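11R-lipoxygenase (Gersemia fruticosa, PDB 3VF1) probably catalyses the addition of both atoms of molecular oxygen to a polyunsaturated fatty acid, using a non-heme iron in a calcium-dependent manner. Local coordinates at residues F204-A209 and V626-A631; E230-L235 and H620-M625. One frame throughout, in Å; residues are numbered along the deposited sequence.

Contact 1: F204-A209 and V626-A631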
loop_
_atom_site.group_PDB
_atom_site.type_symbol
_atom_site.label_atom_id
_atom_site.label_comp_id
_atom_site.label_asym_id
_atom_site.label_seq_id
_atom_site.Cartn_x
_atom_site.Cartn_y
_atom_site.Cartn_z
ATOM N N PHE A 204 1.197 16.390 -3.244
ATOM C CA PHE A 204 1.415 16.525 -1.806
ATOM C C PHE A 204 1.938 17.905 -1.420
ATOM O O PHE A 204 2.314 18.133 -0.269
ATOM C CB PHE A 204 2.376 15.445 -1.314
ATOM C CG PHE A 204 1.933 14.049 -1.644
ATOM C CD1 PHE A 204 0.598 13.771 -1.899
ATOM C CD2 PHE A 204 2.851 13.016 -1.705
ATOM C CE1 PHE A 204 0.190 12.487 -2.206
ATOM C CE2 PHE A 204 2.447 11.730 -2.012
ATOM C CZ PHE A 204 1.115 11.466 -2.262
ATOM N N ARG A 205 1.969 18.822 -2.378
ATOM C CA ARG A 205 2.286 20.208 -2.075
ATOM C C ARG A 205 1.024 20.850 -1.516
ATOM O O ARG A 205 -0.052 20.721 -2.098
ATOM C CB ARG A 205 2.759 20.949 -3.327
ATOM C CG ARG A 205 1.640 21.343 -4.279
ATOM C CD ARG A 205 2.190 21.912 -5.575
ATOM N NE ARG A 205 1.224 22.778 -6.245
ATOM C CZ ARG A 205 1.412 23.332 -7.439
ATOM N NH1 ARG A 205 2.532 23.110 -8.116
ATOM N NH2 ARG A 205 0.474 24.110 -7.958
ATOM N N VAL A 206 1.152 21.528 -0.381
ATOM C CA VAL A 206 -0.009 22.101 0.288
ATOM C C VAL A 206 0.107 23.619 0.359
ATOM O O VAL A 206 0.184 24.199 1.443
ATOM C CB VAL A 206 -0.176 21.535 1.709
ATOM C CG1 VAL A 206 -1.557 21.871 2.242
ATOM C CG2 VAL A 206 0.044 20.030 1.712
ATOM N N GLY A 207 0.121 24.254 -0.807
ATOM C CA GLY A 207 0.209 25.700 -0.887
ATOM C C GLY A 207 -1.159 26.346 -0.963
ATOM O O GLY A 207 -2.183 25.683 -0.799
ATOM N N LEU A 208 -1.170 27.650 -1.217
ATOM C CA LEU A 208 -2.408 28.416 -1.281
ATOM C C LEU A 208 -3.363 27.851 -2.327
ATOM O O LEU A 208 -4.570 27.776 -2.100
ATOM C CB LEU A 208 -2.096 29.879 -1.598
ATOM C CG LEU A 208 -3.289 30.830 -1.705
ATOM C CD1 LEU A 208 -4.069 30.879 -0.400
ATOM C CD2 LEU A 208 -2.812 32.217 -2.101
ATOM N N ALA A 209 -2.815 27.453 -3.470
ATOM C CA ALA A 209 -3.627 26.951 -4.574
ATOM C C ALA A 209 -4.332 25.650 -4.203
ATOM O O ALA A 209 -5.411 25.348 -4.717
ATOM C CB ALA A 209 -2.762 26.751 -5.810
ATOM N N VAL A 626 -6.697 17.967 5.631
ATOM C CA VAL A 626 -7.750 17.594 4.692
ATOM C C VAL A 626 -7.226 17.589 3.261
ATOM O O VAL A 626 -7.600 16.738 2.457
ATOM C CB VAL A 626 -8.958 18.548 4.785
ATOM C CG1 VAL A 626 -9.923 18.310 3.629
ATOM C CG2 VAL A 626 -9.665 18.374 6.119
ATOM N N SER A 627 -6.358 18.546 2.948
ATOM C CA SER A 627 -5.747 18.617 1.627
ATOM C C SER A 627 -4.889 17.381 1.382
ATOM O O SER A 627 -4.899 16.810 0.292
ATOM C CB SER A 627 -4.893 19.882 1.503
ATOM O OG SER A 627 -4.367 20.020 0.195
ATOM N N VAL A 628 -4.151 16.973 2.409
ATOM C CA VAL A 628 -3.283 15.805 2.317
ATOM C C VAL A 628 -4.096 14.520 2.190
ATOM O O VAL A 628 -3.884 13.734 1.267
ATOM C CB VAL A 628 -2.356 15.703 3.542
ATOM C CG1 VAL A 628 -1.739 14.312 3.643
ATOM C CG2 VAL A 628 -1.273 16.773 3.471
ATOM N N VAL A 629 -5.024 14.310 3.118
ATOM C CA VAL A 629 -5.859 13.113 3.107
ATOM C C VAL A 629 -6.635 13.000 1.798
ATOM O O VAL A 629 -6.834 11.905 1.278
ATOM C CB VAL A 629 -6.850 13.105 4.285
ATOM C CG1 VAL A 629 -7.920 12.037 4.082
ATOM C CG2 VAL A 629 -6.111 12.879 5.591
ATOM N N ASN A 630 -7.071 14.137 1.269
ATOM C CA ASN A 630 -7.781 14.154 -0.001
ATOM C C ASN A 630 -6.868 13.698 -1.135
ATOM O O ASN A 630 -7.315 13.059 -2.087
ATOM C CB ASN A 630 -8.323 15.555 -0.288
ATOM C CG ASN A 630 -9.103 15.624 -1.585
ATOM O OD1 ASN A 630 -10.228 15.127 -1.671
ATOM N ND2 ASN A 630 -8.516 16.251 -2.601
ATOM N N ALA A 631 -5.583 14.023 -1.018
ATOM C CA ALA A 631 -4.596 13.625 -2.015
ATOM C C ALA A 631 -4.240 12.145 -1.890
ATOM O O ALA A 631 -4.174 11.433 -2.890
ATOM C CB ALA A 631 -3.346 14.478 -1.883
HETATM O O HOH W 1 -1.762 19.069 -1.167
#

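Contact 2: E230-L235 and H620-M625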
loop_
_atom_site.group_PDB
_atom_site.type_symbol
_atom_site.label_atom_id
_atom_site.label_comp_id
_atom_site.label_asym_id
_atom_site.label_seq_id
_atom_site.Cartn_x
_atom_site.Cartn_y
_atom_site.Cartn_z
ATOM N N GLU A 230 -17.963 21.699 16.309
ATOM C CA GLU A 230 -18.840 21.481 15.164
ATOM C C GLU A 230 -18.370 22.235 13.923
ATOM O O GLU A 230 -18.800 21.930 12.811
ATOM C CB GLU A 230 -20.272 21.890 15.507
ATOM C CG GLU A 230 -20.854 21.149 16.698
ATOM C CD GLU A 230 -20.731 19.644 16.561
ATOM O OE1 GLU A 230 -21.662 19.015 16.015
ATOM O OE2 GLU A 230 -19.700 19.087 16.999
ATOM N N ASP A 231 -17.489 23.213 14.111
ATOM C CA ASP A 231 -17.017 24.031 12.997
ATOM C C ASP A 231 -16.037 23.286 12.092
ATOM O O ASP A 231 -15.751 23.735 10.981
ATOM C CB ASP A 231 -16.373 25.320 13.510
ATOM C CG ASP A 231 -17.399 26.345 13.961
ATOM O OD1 ASP A 231 -18.573 26.241 13.550
ATOM O OD2 ASP A 231 -17.027 27.262 14.723
ATOM N N PHE A 232 -15.521 22.155 12.561
ATOM C CA PHE A 232 -14.643 21.334 11.735
ATOM C C PHE A 232 -15.376 20.819 10.497
ATOM O O PHE A 232 -14.749 20.456 9.503
ATOM C CB PHE A 232 -14.075 20.163 12.539
ATOM C CG PHE A 232 -12.884 20.528 13.381
ATOM C CD1 PHE A 232 -11.652 20.766 12.792
ATOM C CD2 PHE A 232 -12.993 20.626 14.757
ATOM C CE1 PHE A 232 -10.553 21.102 13.560
ATOM C CE2 PHE A 232 -11.895 20.960 15.531
ATOM C CZ PHE A 232 -10.675 21.199 14.931
ATOM N N ARG A 233 -16.704 20.796 10.561
ATOM C CA ARG A 233 -17.521 20.367 9.429
ATOM C C ARG A 233 -17.407 21.334 8.250
ATOM O O ARG A 233 -17.826 21.015 7.137
ATOM C CB ARG A 233 -18.987 20.235 9.853
ATOM C CG ARG A 233 -19.237 19.142 10.881
ATOM C CD ARG A 233 -20.503 19.405 11.684
ATOM N NE ARG A 233 -21.715 18.943 11.008
ATOM C CZ ARG A 233 -22.394 17.840 11.325
ATOM N NH1 ARG A 233 -22.000 17.054 12.320
ATOM N NH2 ARG A 233 -23.484 17.519 10.644
ATOM N N GLN A 234 -16.842 22.512 8.496
ATOM C CA GLN A 234 -16.652 23.504 7.444
ATOM C C GLN A 234 -15.640 23.031 6.407
ATOM O O GLN A 234 -15.647 23.493 5.266
ATOM C CB GLN A 234 -16.180 24.832 8.038
ATOM C CG GLN A 234 -17.203 25.529 8.916
ATOM C CD GLN A 234 -16.683 26.831 9.491
ATOM O OE1 GLN A 234 -15.672 27.365 9.032
ATOM N NE2 GLN A 234 -17.369 27.350 10.502
ATOM N N LEU A 235 -14.770 22.110 6.808
ATOM C CA LEU A 235 -13.706 21.634 5.934
ATOM C C LEU A 235 -14.231 20.687 4.860
ATOM O O LEU A 235 -13.532 20.391 3.890
ATOM C CB LEU A 235 -12.616 20.942 6.754
ATOM C CG LEU A 235 -11.937 21.822 7.805
ATOM C CD1 LEU A 235 -10.835 21.063 8.520
ATOM C CD2 LEU A 235 -11.388 23.088 7.165
ATOM N N HIS A 620 -5.503 26.709 9.838
ATOM C CA HIS A 620 -4.556 26.394 8.773
ATOM C C HIS A 620 -4.107 24.938 8.838
ATOM O O HIS A 620 -4.019 24.260 7.814
ATOM C CB HIS A 620 -3.333 27.308 8.850
ATOM C CG HIS A 620 -2.245 26.939 7.890
ATOM N ND1 HIS A 620 -2.237 27.357 6.577
ATOM C CD2 HIS A 620 -1.131 26.185 8.051
ATOM C CE1 HIS A 620 -1.164 26.882 5.971
ATOM N NE2 HIS A 620 -0.477 26.166 6.843
ATOM N N GLN A 621 -3.824 24.463 10.046
ATOM C CA GLN A 621 -3.336 23.102 10.245
ATOM C C GLN A 621 -4.389 22.077 9.839
ATOM O O GLN A 621 -4.070 21.057 9.225
ATOM C CB GLN A 621 -2.942 22.884 11.707
ATOM C CG GLN A 621 -1.709 23.655 12.147
ATOM C CD GLN A 621 -1.504 23.613 13.650
ATOM O OE1 GLN A 621 -2.451 23.404 14.408
ATOM N NE2 GLN A 621 -0.263 23.804 14.086
ATOM N N ALA A 622 -5.644 22.353 10.183
ATOM C CA ALA A 622 -6.734 21.427 9.902
ATOM C C ALA A 622 -6.983 21.310 8.401
ATOM O O ALA A 622 -7.240 20.220 7.892
ATOM C CB ALA A 622 -7.997 21.868 10.618
ATOM N N VAL A 623 -6.905 22.432 7.693
ATOM C CA VAL A 623 -7.082 22.426 6.245
ATOM C C VAL A 623 -5.945 21.653 5.583
ATOM O O VAL A 623 -6.159 20.923 4.614
ATOM C CB VAL A 623 -7.119 23.852 5.664
ATOM C CG1 VAL A 623 -7.185 23.807 4.144
ATOM C CG2 VAL A 623 -8.301 24.626 6.223
ATOM N N THR A 624 -4.736 21.820 6.109
ATOM C CA THR A 624 -3.572 21.126 5.574
ATOM C C THR A 624 -3.791 19.620 5.600
ATOM O O THR A 624 -3.446 18.919 4.649
ATOM C CB THR A 624 -2.292 21.465 6.362
ATOM O OG1 THR A 624 -1.924 22.829 6.121
ATOM C CG2 THR A 624 -1.142 20.554 5.944
ATOM N N MET A 625 -4.370 19.122 6.688
ATOM C CA MET A 625 -4.603 17.690 6.831
ATOM C C MET A 625 -5.631 17.198 5.819
ATOM O O MET A 625 -5.460 16.138 5.222
ATOM C CB MET A 625 -5.070 17.356 8.249
ATOM C CG MET A 625 -5.246 15.864 8.492
ATOM S SD MET A 625 -3.755 14.929 8.084
ATOM C CE MET A 625 -4.270 13.260 8.488
#

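Contact 1: F204-A209 and V626-A631
V206 meets S627 and V628 on a helix more than 400 residues further along the chain, in the lipoxygenase domain near the iron site, and shows how one branched side chain can bridge two neighbouring helix positions. Its CB is directed at the helix, and there the side chain forks. CG1, anti to the backbone N (chi1 -166°), lies 3.9 Å from S627 OG, with S627 CB almost as near, so this methyl covers the stem of the serine without making a polar bond. CG2 takes the other branch and reaches V628 CG2 at 3.9 Å, the two valines crossing at about a right angle.

The serine hydroxyl finds a polar partner through water. S627 OG donates to a water 3.1 Å away, and that water in turn donates to R205 O at 2.6 Å, tying the incoming chain to the helix beside the V206 methyls. Two residues before V206, the F204 ring approaches A631 with its edge: CD1 stands 4.0 Å from A631 CB, which lies near the ring plane. S627 and A631, about one helical turn apart, face the incoming chain, with V628 beside them.

No direct hydrogen bond joins the segments. Helix 619-632 supplies one wall, while I431 and L434 of helix 428-438 also pack on F204. The loop then runs into helix 208-213, where G207 holds the N-cap position and its N bonds to D210 OD2; F211 of the same helix covers V206, and D210 packs on S627.

Contact 2: E230-L235 and H620-M625
L235 and V623, with CA atoms 6.7 Å apart, mark the closest backbone approach between the 3-10 segment 230-235 and the alpha-helix 619-632. Within the mainly helical lipoxygenase domain this is a short 3-10 helical segment packed against an alpha-helix. Its backbone bonds run from each N to the O three residues earlier, as from L235 N to F232 O, and the tight winding brings F232 and L235, one turn apart, to the same side.

L235 makes the larger share of the contact from its segment. With CG anti to its own carbonyl carbon (chi1 -60°), the side chain leans over the helix and divides its two methyls between consecutive residues. CD1 touches A622 CB at 3.6 Å and lies 3.7 Å from A622 O, so it covers both the side chain and the carbonyl of that alanine. CD2 meets V623 CG2 at 3.6 Å. F232 comes to the same alanine from another direction: A622 CB lies in the plane of the ring, beyond its edge, 4.0 Å from CE1. A small residue therefore receives a methyl and an aromatic edge together. The side-chain contacts are all apolar, with no hydrogen bond between the segments, and all four touching residues are buried.

Outside partners complete the setting. W226 and H589 meet the F232 ring, the plane of H589 nearly parallel to that of F232, while F211 of helix 208-213 packs on V623 and T624.

The helix also has a polar detail of its own. H620 O accepts from T624 N and from T624 OG1, which reach it from opposite faces of the carbonyl plane; the hydroxyl, 3.1 Å from H620 O, donates from 35° outside that plane.

Helix 619-632 serves both contacts, offering residues 620-625 to contact 2 and the next turns, 626-631, to contact 1; their centres are 12 Å apart. They touch directly: V626 CG2 packs on L235 CD1 at 3.8 Å, and V206 CG1 on T624 CG2 at 4.0 Å. Along the chain, contact 2 is nested within the loop closed by contact 1. Their relation to the metal differs. In contact 1 the side chain of F204 lies about 7 Å from the bound iron and about 5 Å from the side chain of I698, an iron ligand, whereas contact 2 is structural packing away from the iron site.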